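Local coordinates for protein aldo-keto Reductase, OXIDOREDUCTASE (Salmonella typhimurium, PDB 5T79) that is an NADPH-binding aldo-keto reductase that probably reduces aldehydes such as 3-hydroxybutanal, giving 1,3-butanediol, at residues 53-58 with 302-307; 26-31 with 308-313; 7-12 with 86-91. All blocks are in the same frame, centred on the assembly; numbering follows the deposited sequence.

Contact 1 of 3, residues 53-58 with 302-307; sequences FDLGIT and SQIEDA. With NDP (NADPH dihydro-nicotinamide-adenine-dinucleotide phosphate), chain E.
Ile57 and Ile304 make the tight part of this contact: the CD1 methyl of Ile57 presses on the CG2 branch of Ile304 at 3.6 Å. Ile304 carries CG2 anti to its backbone N, and that branch also receives the CD1 methyl of Leu55. Both partners come in obliquely, and both meet the same methyl. Leu48, from the same helix that leads into 53-58, also touches Ile304.

Leu55 packs less closely than Ile57, its CD1 staying 4.0 Å from Ile304 CG2 and from Glu305 CG at the partly exposed side. There it lies against the aliphatic root of a residue whose CB points away from 53-58. The extended Glu305 chain takes its carboxylate away from Leu55 to a salt bridge with Arg51.

In this TIM-barrel reductase the contact joins the turn that ends helix 42-54 to helix 301-308. The turn is a Schellman motif with Gly56 as the C' residue: Gly56 N bonds to Phe53 O at 3.0 Å, and Ile57 N reaches back to Ala52 O. It sets Leu55 and Ile57 on the side facing Ile304.

The other flank of helix 301-308 serves the cofactor. Gln303 lays its CG 3.6 Å from NDP C5A of the adenine, and its NE2 gives a nearly straight bond (172°) to phosphate oxygen NDP O3X at 2.8 Å. Ser299 N holds Gln303 OE1, helping to fix the rotation of the amide. Asp306 OD2 accepts only a weak, bent bond from NDP N6A at 3.3 Å, and also forms a salt bridge with Lys276.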
loop_
_atom_site.group_PDB
_atom_site.type_symbol
_atom_site.label_atom_id
_atom_site.label_comp_id
_atom_site.label_asym_id
_atom_site.label_seq_id
_atom_site.Cartn_x
_atom_site.Cartn_y
_atom_site.Cartn_z
ATOM N N PHE A 53 -9.165 10.544 -5.333
ATOM C CA PHE A 53 -9.649 10.214 -6.685
ATOM C C PHE A 53 -9.623 11.437 -7.596
ATOM O O PHE A 53 -9.250 11.294 -8.752
ATOM C CB PHE A 53 -11.050 9.597 -6.638
ATOM C CG PHE A 53 -11.515 8.978 -7.944
ATOM C CD1 PHE A 53 -10.713 8.070 -8.632
ATOM C CD2 PHE A 53 -12.783 9.255 -8.451
ATOM C CE1 PHE A 53 -11.169 7.474 -9.823
ATOM C CE2 PHE A 53 -13.225 8.670 -9.648
ATOM C CZ PHE A 53 -12.423 7.771 -10.311
ATOM N N ASP A 54 -9.939 12.650 -7.068
ATOM C CA ASP A 54 -9.858 13.909 -7.841
ATOM C C ASP A 54 -8.421 14.198 -8.310
ATOM O O ASP A 54 -8.238 14.858 -9.336
ATOM C CB ASP A 54 -10.383 15.114 -7.029
ATOM C CG ASP A 54 -11.909 15.170 -6.893
ATOM O OD1 ASP A 54 -12.606 14.367 -7.568
ATOM O OD2 ASP A 54 -12.401 15.992 -6.101
ATOM N N LEU A 55 -7.411 13.712 -7.571
ATOM C CA LEU A 55 -5.997 13.899 -7.951
ATOM C C LEU A 55 -5.453 12.702 -8.764
ATOM O O LEU A 55 -4.255 12.644 -9.056
ATOM C CB LEU A 55 -5.141 14.141 -6.689
ATOM C CG LEU A 55 -5.379 15.495 -6.003
ATOM C CD1 LEU A 55 -4.703 15.544 -4.612
ATOM C CD2 LEU A 55 -4.905 16.641 -6.879
ATOM N N GLY A 56 -6.338 11.779 -9.138
ATOM C CA GLY A 56 -5.982 10.621 -9.959
ATOM C C GLY A 56 -5.536 9.373 -9.229
ATOM O O GLY A 56 -5.077 8.416 -9.862
ATOM N N ILE A 57 -5.686 9.352 -7.904
ATOM C CA ILE A 57 -5.358 8.155 -7.126
ATOM C C ILE A 57 -6.522 7.167 -7.292
ATOM O O ILE A 57 -7.604 7.391 -6.774
ATOM C CB ILE A 57 -5.039 8.488 -5.642
ATOM C CG1 ILE A 57 -3.793 9.381 -5.529
ATOM C CG2 ILE A 57 -4.891 7.199 -4.823
ATOM C CD1 ILE A 57 -3.560 9.960 -4.099
ATOM N N THR A 58 -6.297 6.092 -8.057
ATOM C CA THR A 58 -7.332 5.100 -8.379
ATOM C C THR A 58 -7.230 3.856 -7.489
ATOM O O THR A 58 -8.065 2.958 -7.597
ATOM C CB THR A 58 -7.154 4.681 -9.866
ATOM O OG1 THR A 58 -5.824 4.182 -10.003
ATOM C CG2 THR A 58 -7.317 5.851 -10.839
ATOM N N SER A 302 -4.653 17.772 2.697
ATOM C CA SER A 302 -3.411 18.481 2.369
ATOM C C SER A 302 -2.229 17.506 2.263
ATOM O O SER A 302 -1.336 17.745 1.463
ATOM C CB SER A 302 -3.116 19.580 3.392
ATOM O OG SER A 302 -2.889 19.034 4.680
ATOM N N GLN A 303 -2.246 16.392 3.029
ATOM C CA GLN A 303 -1.180 15.377 2.976
ATOM C C GLN A 303 -1.212 14.607 1.655
ATOM O O GLN A 303 -0.163 14.219 1.140
ATOM C CB GLN A 303 -1.287 14.418 4.170
ATOM C CG GLN A 303 -1.002 15.155 5.498
ATOM C CD GLN A 303 -1.374 14.368 6.722
ATOM O OE1 GLN A 303 -2.212 13.475 6.687
ATOM N NE2 GLN A 303 -0.817 14.746 7.864
ATOM N N ILE A 304 -2.412 14.414 1.091
ATOM C CA ILE A 304 -2.570 13.756 -0.207
ATOM C C ILE A 304 -2.045 14.711 -1.287
ATOM O O ILE A 304 -1.310 14.284 -2.179
ATOM C CB ILE A 304 -4.045 13.347 -0.465
ATOM C CG1 ILE A 304 -4.559 12.354 0.631
ATOM C CG2 ILE A 304 -4.191 12.733 -1.881
ATOM C CD1 ILE A 304 -6.116 12.033 0.543
ATOM N N GLU A 305 -2.424 16.005 -1.199
ATOM C CA GLU A 305 -1.959 17.034 -2.148
ATOM C C GLU A 305 -0.432 17.102 -2.127
ATOM O O GLU A 305 0.204 17.164 -3.187
ATOM C CB GLU A 305 -2.548 18.402 -1.784
ATOM C CG GLU A 305 -4.063 18.429 -1.865
ATOM C CD GLU A 305 -4.742 19.674 -1.344
ATOM O OE1 GLU A 305 -4.160 20.375 -0.485
ATOM O OE2 GLU A 305 -5.874 19.944 -1.802
ATOM N N ASP A 306 0.158 17.053 -0.910
ATOM C CA ASP A 306 1.614 17.084 -0.725
ATOM C C ASP A 306 2.265 15.918 -1.467
ATOM O O ASP A 306 3.222 16.129 -2.201
ATOM C CB ASP A 306 1.993 17.013 0.769
ATOM C CG ASP A 306 1.775 18.263 1.613
ATOM O OD1 ASP A 306 1.609 19.359 1.030
ATOM O OD2 ASP A 306 1.849 18.153 2.854
ATOM N N ALA A 307 1.741 14.695 -1.269
ATOM C CA ALA A 307 2.254 13.477 -1.899
ATOM C C ALA A 307 2.224 13.584 -3.401
ATOM O O ALA A 307 3.222 13.264 -4.038
ATOM C CB ALA A 307 1.433 12.266 -1.452
HETATM P PA NDP E . 2.941 6.718 5.846
HETATM O O1A NDP E . 2.730 7.388 4.522
HETATM O O2A NDP E . 4.188 6.086 6.275
HETATM O O5B NDP E . 2.561 7.697 7.066
HETATM C C5B NDP E . 1.184 8.121 7.081
HETATM C C4B NDP E . 0.905 9.022 8.252
HETATM O O4B NDP E . 1.938 10.028 8.343
HETATM C C3B NDP E . -0.422 9.770 8.143
HETATM O O3B NDP E . -1.456 9.048 8.809
HETATM C C2B NDP E . -0.121 11.120 8.780
HETATM O O2B NDP E . -0.319 11.080 10.211
HETATM C C1B NDP E . 1.368 11.314 8.485
HETATM N N9A NDP E . 1.657 12.080 7.277
HETATM C C8A NDP E . 1.518 11.679 5.974
HETATM N N7A NDP E . 1.867 12.587 5.094
HETATM C C5A NDP E . 2.255 13.666 5.874
HETATM C C6A NDP E . 2.674 14.972 5.547
HETATM N N6A NDP E . 2.913 15.388 4.299
HETATM N N1A NDP E . 2.899 15.831 6.568
HETATM C C2A NDP E . 2.766 15.391 7.824
HETATM N N3A NDP E . 2.402 14.179 8.253
HETATM C C4A NDP E . 2.138 13.364 7.221
HETATM O O3 NDP E . 1.834 5.592 5.693
HETATM P PN NDP E . 1.517 4.430 6.745
HETATM O O1N NDP E . 0.321 5.010 7.405
HETATM O O2N NDP E . 2.723 4.022 7.579
HETATM O O5D NDP E . 1.175 3.047 5.964
HETATM C C5D NDP E . 0.919 3.158 4.537
HETATM C C4D NDP E . -0.170 2.202 4.108
HETATM O O4D NDP E . 0.394 0.885 3.966
HETATM C C3D NDP E . -1.343 2.030 5.056
HETATM O O3D NDP E . -2.279 3.084 4.893
HETATM C C2D NDP E . -1.849 0.622 4.711
HETATM O O2D NDP E . -2.829 0.503 3.680
HETATM C C1D NDP E . -0.552 -0.098 4.331
HETATM N N1N NDP E . 0.047 -0.862 5.443
HETATM C C2N NDP E . 0.216 -2.232 5.239
HETATM C C3N NDP E . 0.753 -3.043 6.166
HETATM C C7N NDP E . 1.163 -4.435 5.768
HETATM O O7N NDP E . 1.592 -5.149 6.686
HETATM N N7N NDP E . 1.028 -4.881 4.518
HETATM C C4N NDP E . 0.975 -2.530 7.564
HETATM C C5N NDP E . 1.021 -1.040 7.610
HETATM C C6N NDP E . 0.564 -0.280 6.636
HETATM P P2B NDP E . -1.079 12.158 11.159
HETATM O O1X NDP E . -2.285 11.674 11.874
HETATM O O2X NDP E . 0.053 12.559 12.095
HETATM O O3X NDP E . -1.348 13.346 10.242
#

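Contact 2 of 3, residues 26-31 with 308-313; sequences PAISLG and VGMLAN. With NDP (NADPH dihydro-nicotinamide-adenine-dinucleotide phosphate), chain E.
Ile28 and Met310 cross obliquely and meet through their terminal methyls, Ile28 CD1 lying 3.6 Å from Met310 CE. The methionine has CG anti to its backbone N (chi1 160°) and then bends at both following torsions, folding CE round to face the strand. Ile28, too, turns its outer methyl aside (chi2 -85°) instead of extending it.

One residue earlier, Ala27 meets the second apolar arm: its CB touches the CD2 branch of Leu311 at 3.7 Å. Both CB atoms are directed at the opposing segment, and the small alanine accepts the branched leucine end. Beside these pairs the backbones come closest at Ile28 and Val308, with Val308 CA 4.4 Å from Ile28 CG1. The interface is wholly apolar and largely buried. Leu282 from helix 277-285 touches both Ile28 and Met310, while Val294 and Ile296 of the adjacent parallel strand pack on Ile28.

Farther along the strand Gly31 reaches the cofactor, its CA 3.1 Å from ribose oxygen NDP O3D. Ile28 thus faces outward, between strand 24-31 and the surrounding helices and the loop 308-313 that follows helix 301-308, while the Gly31 end of the strand borders the NADPH pocket, as in the aldo-keto reductase TIM barrel.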
loop_
_atom_site.group_PDB
_atom_site.type_symbol
_atom_site.label_atom_id
_atom_site.label_comp_id
_atom_site.label_asym_id
_atom_site.label_seq_id
_atom_site.Cartn_x
_atom_site.Cartn_y
_atom_site.Cartn_z
ATOM N N PRO A 26 -1.525 4.044 -9.852
ATOM C CA PRO A 26 -1.071 5.428 -9.719
ATOM C C PRO A 26 0.267 5.405 -8.988
ATOM O O PRO A 26 0.477 4.514 -8.145
ATOM C CB PRO A 26 -2.174 6.086 -8.884
ATOM C CG PRO A 26 -2.761 4.915 -8.048
ATOM C CD PRO A 26 -2.676 3.738 -8.961
ATOM N N ALA A 27 1.181 6.345 -9.299
ATOM C CA ALA A 27 2.483 6.408 -8.606
ATOM C C ALA A 27 2.287 6.549 -7.099
ATOM O O ALA A 27 3.117 6.085 -6.319
ATOM C CB ALA A 27 3.278 7.595 -9.122
ATOM N N ILE A 28 1.189 7.248 -6.703
ATOM C CA ILE A 28 0.763 7.426 -5.314
ATOM C C ILE A 28 -0.556 6.648 -5.088
ATOM O O ILE A 28 -1.536 6.928 -5.773
ATOM C CB ILE A 28 0.566 8.928 -4.939
ATOM C CG1 ILE A 28 1.829 9.817 -5.289
ATOM C CG2 ILE A 28 0.130 9.061 -3.465
ATOM C CD1 ILE A 28 2.905 9.864 -4.278
ATOM N N SER A 29 -0.579 5.689 -4.139
ATOM C CA SER A 29 -1.810 4.971 -3.756
ATOM C C SER A 29 -2.189 5.406 -2.325
ATOM O O SER A 29 -1.322 5.848 -1.579
ATOM C CB SER A 29 -1.603 3.451 -3.830
ATOM O OG SER A 29 -1.302 3.046 -5.162
ATOM N N LEU A 30 -3.456 5.251 -1.935
ATOM C CA LEU A 30 -3.896 5.620 -0.589
ATOM C C LEU A 30 -4.277 4.386 0.214
ATOM O O LEU A 30 -5.101 3.606 -0.235
ATOM C CB LEU A 30 -5.099 6.602 -0.648
ATOM C CG LEU A 30 -5.674 7.060 0.722
ATOM C CD1 LEU A 30 -4.655 7.913 1.514
ATOM C CD2 LEU A 30 -7.016 7.785 0.551
ATOM N N GLY A 31 -3.698 4.266 1.409
ATOM C CA GLY A 31 -3.989 3.191 2.351
ATOM C C GLY A 31 -5.010 3.609 3.389
ATOM O O GLY A 31 -5.072 4.785 3.762
ATOM N N VAL A 308 1.087 14.023 -3.981
ATOM C CA VAL A 308 0.956 14.156 -5.440
ATOM C C VAL A 308 1.980 15.211 -5.948
ATOM O O VAL A 308 2.566 15.019 -7.020
ATOM C CB VAL A 308 -0.507 14.433 -5.901
ATOM C CG1 VAL A 308 -0.591 14.582 -7.420
ATOM C CG2 VAL A 308 -1.442 13.312 -5.451
ATOM N N GLY A 309 2.258 16.230 -5.131
ATOM C CA GLY A 309 3.248 17.278 -5.426
ATOM C C GLY A 309 4.689 16.794 -5.552
ATOM O O GLY A 309 5.539 17.499 -6.098
ATOM N N MET A 310 4.976 15.574 -5.062
ATOM C CA MET A 310 6.293 14.926 -5.140
ATOM C C MET A 310 6.662 14.608 -6.615
ATOM O O MET A 310 7.847 14.598 -6.955
ATOM C CB MET A 310 6.254 13.655 -4.265
ATOM C CG MET A 310 7.294 12.598 -4.544
ATOM S SD MET A 310 7.098 11.519 -5.988
ATOM C CE MET A 310 6.352 10.102 -5.342
ATOM N N LEU A 311 5.663 14.304 -7.463
ATOM C CA LEU A 311 5.885 13.921 -8.860
ATOM C C LEU A 311 6.621 14.998 -9.672
ATOM O O LEU A 311 7.316 14.651 -10.618
ATOM C CB LEU A 311 4.572 13.559 -9.547
ATOM C CG LEU A 311 3.802 12.361 -8.955
ATOM C CD1 LEU A 311 2.465 12.178 -9.663
ATOM C CD2 LEU A 311 4.635 11.069 -9.007
ATOM N N ALA A 312 6.500 16.278 -9.288
ATOM C CA ALA A 312 7.147 17.406 -9.964
ATOM C C ALA A 312 8.650 17.514 -9.653
ATOM O O ALA A 312 9.359 18.291 -10.307
ATOM C CB ALA A 312 6.459 18.700 -9.548
ATOM N N ASN A 313 9.140 16.776 -8.639
ATOM C CA ASN A 313 10.528 16.908 -8.209
ATOM C C ASN A 313 11.009 15.595 -7.585
ATOM O O ASN A 313 11.231 15.539 -6.382
ATOM C CB ASN A 313 10.572 18.079 -7.194
ATOM C CG ASN A 313 11.919 18.545 -6.722
ATOM O OD1 ASN A 313 12.972 18.073 -7.152
ATOM N ND2 ASN A 313 11.899 19.507 -5.820
HETATM P PA NDP E . 2.941 6.718 5.846
HETATM O O1A NDP E . 2.730 7.388 4.522
HETATM O O2A NDP E . 4.188 6.086 6.275
HETATM O O5B NDP E . 2.561 7.697 7.066
HETATM C C5B NDP E . 1.184 8.121 7.081
HETATM C C4B NDP E . 0.905 9.022 8.252
HETATM O O4B NDP E . 1.938 10.028 8.343
HETATM C C3B NDP E . -0.422 9.770 8.143
HETATM O O3B NDP E . -1.456 9.048 8.809
HETATM C C2B NDP E . -0.121 11.120 8.780
HETATM O O2B NDP E . -0.319 11.080 10.211
HETATM C C1B NDP E . 1.368 11.314 8.485
HETATM N N9A NDP E . 1.657 12.080 7.277
HETATM C C8A NDP E . 1.518 11.679 5.974
HETATM N N7A NDP E . 1.867 12.587 5.094
HETATM C C5A NDP E . 2.255 13.666 5.874
HETATM C C6A NDP E . 2.674 14.972 5.547
HETATM N N6A NDP E . 2.913 15.388 4.299
HETATM N N1A NDP E . 2.899 15.831 6.568
HETATM C C2A NDP E . 2.766 15.391 7.824
HETATM N N3A NDP E . 2.402 14.179 8.253
HETATM C C4A NDP E . 2.138 13.364 7.221
HETATM O O3 NDP E . 1.834 5.592 5.693
HETATM P PN NDP E . 1.517 4.430 6.745
HETATM O O1N NDP E . 0.321 5.010 7.405
HETATM O O2N NDP E . 2.723 4.022 7.579
HETATM O O5D NDP E . 1.175 3.047 5.964
HETATM C C5D NDP E . 0.919 3.158 4.537
HETATM C C4D NDP E . -0.170 2.202 4.108
HETATM O O4D NDP E . 0.394 0.885 3.966
HETATM C C3D NDP E . -1.343 2.030 5.056
HETATM O O3D NDP E . -2.279 3.084 4.893
HETATM C C2D NDP E . -1.849 0.622 4.711
HETATM O O2D NDP E . -2.829 0.503 3.680
HETATM C C1D NDP E . -0.552 -0.098 4.331
HETATM N N1N NDP E . 0.047 -0.862 5.443
HETATM C C2N NDP E . 0.216 -2.232 5.239
HETATM C C3N NDP E . 0.753 -3.043 6.166
HETATM C C7N NDP E . 1.163 -4.435 5.768
HETATM O O7N NDP E . 1.592 -5.149 6.686
HETATM N N7N NDP E . 1.028 -4.881 4.518
HETATM C C4N NDP E . 0.975 -2.530 7.564
HETATM C C5N NDP E . 1.021 -1.040 7.610
HETATM C C6N NDP E . 0.564 -0.280 6.636
HETATM P P2B NDP E . -1.079 12.158 11.159
HETATM O O1X NDP E . -2.285 11.674 11.874
HETATM O O2X NDP E . 0.053 12.559 12.095
HETATM O O3X NDP E . -1.348 13.346 10.242
#

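Contact 3 of 3, residues 7-12 with 86-91; sequences ENRYHT and LPWRDE
Arg9 and Tyr10 converge on Glu91 through contrasting torsions. The arginine holds CG between its backbone N and carbonyl carbon (chi1 65°), then runs extended to NE; Tyr10 instead has CG beside its backbone N and anti to the carbonyl carbon. Their side chains lie together, with Arg9 CG over the centre of the tyrosine ring, 3.7 Å above its plane. This surface contact belongs to the periphery of the TIM barrel: it joins the short, weakly bonded helix around 9-12 to the 3-10 segment that links helix 72-85 to strand 93-98.

Across this contact both bonds to the Glu91 carboxylate fall on OE1. Arg9 NH2 forms a salt bridge to the syn lone pair of Glu91 OE1 at 2.8 Å, with an N-H...O angle of 161°. Guanidinium and carboxylate are nearly coplanar, 12° apart, although the two side chains cross at about a right angle. Tyr10 OH donates to the same Glu91 OE1 from its anti side at 2.6 Å. Two donors on one oxygen would be expected to stabilise its negative charge.

Trp88 flanks the arginine obliquely, its CD1 3.8 Å from Arg9 NH2. Phe53 of helix 42-54 touches Arg9, Tyr10 and Glu91 alike, and Arg9 NH1 is bonded to Asp6 O. A water completes the link, donating to Tyr10 OH and to the backbone Glu91 O, at 2.7 Å from each.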
loop_
_atom_site.group_PDB
_atom_site.type_symbol
_atom_site.label_atom_id
_atom_site.label_comp_id
_atom_site.label_asym_id
_atom_site.label_seq_id
_atom_site.Cartn_x
_atom_site.Cartn_y
_atom_site.Cartn_z
ATOM N N GLU A 7 -12.791 16.301 -13.538
ATOM C CA GLU A 7 -12.660 15.867 -14.933
ATOM C C GLU A 7 -11.176 15.770 -15.395
ATOM O O GLU A 7 -10.881 15.041 -16.346
ATOM C CB GLU A 7 -13.477 16.783 -15.872
ATOM C CG GLU A 7 -13.104 18.259 -15.816
ATOM C CD GLU A 7 -13.853 19.204 -16.739
ATOM O OE1 GLU A 7 -14.381 18.750 -17.782
ATOM O OE2 GLU A 7 -13.874 20.419 -16.434
ATOM N N ASN A 8 -10.250 16.463 -14.705
ATOM C CA ASN A 8 -8.826 16.452 -15.064
ATOM C C ASN A 8 -8.005 15.502 -14.183
ATOM O O ASN A 8 -6.768 15.563 -14.208
ATOM C CB ASN A 8 -8.249 17.874 -14.977
ATOM C CG ASN A 8 -9.034 18.900 -15.751
ATOM O OD1 ASN A 8 -9.365 18.715 -16.929
ATOM N ND2 ASN A 8 -9.368 19.999 -15.094
ATOM N N ARG A 9 -8.673 14.572 -13.472
ATOM C CA ARG A 9 -7.994 13.660 -12.543
ATOM C C ARG A 9 -6.928 12.790 -13.216
ATOM O O ARG A 9 -5.944 12.454 -12.566
ATOM C CB ARG A 9 -8.990 12.761 -11.771
ATOM C CG ARG A 9 -9.794 11.744 -12.611
ATOM C CD ARG A 9 -10.986 11.245 -11.801
ATOM N NE ARG A 9 -11.880 10.347 -12.542
ATOM C CZ ARG A 9 -12.819 10.743 -13.396
ATOM N NH1 ARG A 9 -12.980 12.033 -13.670
ATOM N NH2 ARG A 9 -13.598 9.852 -13.994
ATOM N N TYR A 10 -7.102 12.436 -14.503
ATOM C CA TYR A 10 -6.110 11.571 -15.151
ATOM C C TYR A 10 -5.016 12.357 -15.868
ATOM O O TYR A 10 -4.098 11.749 -16.413
ATOM C CB TYR A 10 -6.814 10.612 -16.131
ATOM C CG TYR A 10 -7.778 9.687 -15.418
ATOM C CD1 TYR A 10 -7.336 8.833 -14.413
ATOM C CD2 TYR A 10 -9.140 9.705 -15.712
ATOM C CE1 TYR A 10 -8.215 8.018 -13.721
ATOM C CE2 TYR A 10 -10.036 8.878 -15.027
ATOM C CZ TYR A 10 -9.564 8.044 -14.024
ATOM O OH TYR A 10 -10.389 7.199 -13.331
ATOM N N HIS A 11 -5.077 13.691 -15.839
ATOM C CA HIS A 11 -4.117 14.506 -16.588
ATOM C C HIS A 11 -2.741 14.608 -15.924
ATOM O O HIS A 11 -1.737 14.564 -16.638
ATOM C CB HIS A 11 -4.684 15.909 -16.871
ATOM C CG HIS A 11 -5.928 15.916 -17.725
ATOM N ND1 HIS A 11 -6.633 17.085 -17.961
ATOM C CD2 HIS A 11 -6.563 14.895 -18.353
ATOM C CE1 HIS A 11 -7.658 16.741 -18.725
ATOM N NE2 HIS A 11 -7.666 15.432 -18.975
ATOM N N THR A 12 -2.674 14.766 -14.605
ATOM C CA THR A 12 -1.389 14.950 -13.919
ATOM C C THR A 12 -0.807 13.622 -13.395
ATOM O O THR A 12 0.385 13.367 -13.628
ATOM C CB THR A 12 -1.526 15.978 -12.776
ATOM O OG1 THR A 12 -2.015 17.207 -13.319
ATOM C CG2 THR A 12 -0.195 16.249 -12.047
ATOM N N LEU A 86 -20.058 4.623 -6.735
ATOM C CA LEU A 86 -20.611 3.514 -7.529
ATOM C C LEU A 86 -20.478 3.697 -9.052
ATOM O O LEU A 86 -20.041 2.735 -9.686
ATOM C CB LEU A 86 -22.072 3.209 -7.188
ATOM C CG LEU A 86 -22.344 2.402 -5.923
ATOM C CD1 LEU A 86 -23.747 1.862 -5.950
ATOM C CD2 LEU A 86 -21.357 1.240 -5.752
ATOM N N PRO A 87 -20.762 4.879 -9.669
ATOM C CA PRO A 87 -20.599 4.992 -11.140
ATOM C C PRO A 87 -19.137 4.858 -11.601
ATOM O O PRO A 87 -18.908 4.625 -12.776
ATOM C CB PRO A 87 -21.119 6.402 -11.447
ATOM C CG PRO A 87 -22.065 6.702 -10.304
ATOM C CD PRO A 87 -21.322 6.144 -9.132
ATOM N N TRP A 88 -18.162 5.005 -10.686
ATOM C CA TRP A 88 -16.747 4.931 -11.046
ATOM C C TRP A 88 -16.044 3.721 -10.395
ATOM O O TRP A 88 -14.813 3.683 -10.414
ATOM C CB TRP A 88 -16.028 6.262 -10.678
ATOM C CG TRP A 88 -16.660 7.450 -11.353
ATOM C CD1 TRP A 88 -16.490 7.848 -12.650
ATOM C CD2 TRP A 88 -17.705 8.270 -10.815
ATOM N NE1 TRP A 88 -17.332 8.906 -12.937
ATOM C CE2 TRP A 88 -18.099 9.175 -11.831
ATOM C CE3 TRP A 88 -18.339 8.342 -9.559
ATOM C CZ2 TRP A 88 -19.115 10.118 -11.639
ATOM C CZ3 TRP A 88 -19.339 9.284 -9.369
ATOM C CH2 TRP A 88 -19.736 10.141 -10.406
ATOM N N ARG A 89 -16.796 2.687 -9.919
ATOM C CA ARG A 89 -16.132 1.503 -9.310
ATOM C C ARG A 89 -15.186 0.827 -10.318
ATOM O O ARG A 89 -14.140 0.336 -9.914
ATOM C CB ARG A 89 -17.149 0.471 -8.759
ATOM C CG ARG A 89 -16.514 -0.698 -7.949
ATOM C CD ARG A 89 -16.212 -1.952 -8.806
ATOM N NE ARG A 89 -15.482 -3.015 -8.082
ATOM C CZ ARG A 89 -14.159 -3.049 -7.913
ATOM N NH1 ARG A 89 -13.396 -2.062 -8.369
ATOM N NH2 ARG A 89 -13.595 -4.039 -7.232
ATOM N N ASP A 90 -15.536 0.822 -11.618
ATOM C CA ASP A 90 -14.687 0.145 -12.609
ATOM C C ASP A 90 -13.434 0.987 -12.970
ATOM O O ASP A 90 -12.558 0.510 -13.696
ATOM C CB ASP A 90 -15.508 -0.258 -13.844
ATOM C CG ASP A 90 -16.579 -1.314 -13.516
ATOM O OD1 ASP A 90 -16.453 -1.986 -12.478
ATOM O OD2 ASP A 90 -17.505 -1.497 -14.334
ATOM N N GLU A 91 -13.309 2.194 -12.372
ATOM C CA GLU A 91 -12.116 3.041 -12.498
ATOM C C GLU A 91 -11.191 2.868 -11.265
ATOM O O GLU A 91 -10.145 3.508 -11.191
ATOM C CB GLU A 91 -12.541 4.521 -12.635
ATOM C CG GLU A 91 -13.103 4.796 -14.029
ATOM C CD GLU A 91 -13.590 6.206 -14.300
ATOM O OE1 GLU A 91 -12.899 7.172 -13.908
ATOM O OE2 GLU A 91 -14.652 6.348 -14.938
HETATM O O HOH W 1 -9.243 4.719 -13.455
#

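Overall arrangement
From the N terminus, residues 7-12 come first and later meet 86-91, closing a 73-residue loop in contact 3. That loop takes in strand 24-31 and helix 42-54, whose own partners wait near the C-terminal end, so contact 3 crosses both others. Contact 2 closes the longer loop, from 26-31 to 308-313, and contact 1 is nested inside it, joining 53-58 to 302-307. Contacts 1 and 2 touch, with Ile57 CG1 lying against Ile28 O, and both border NADPH. Contact 3 meets contact 1 through Phe53, Asp54 and Thr58 but does not touch contact 2. Together they tie the N-terminal extension, strand 24-31 and the end of helix 42-54 to helix 301-308 and the loop after it.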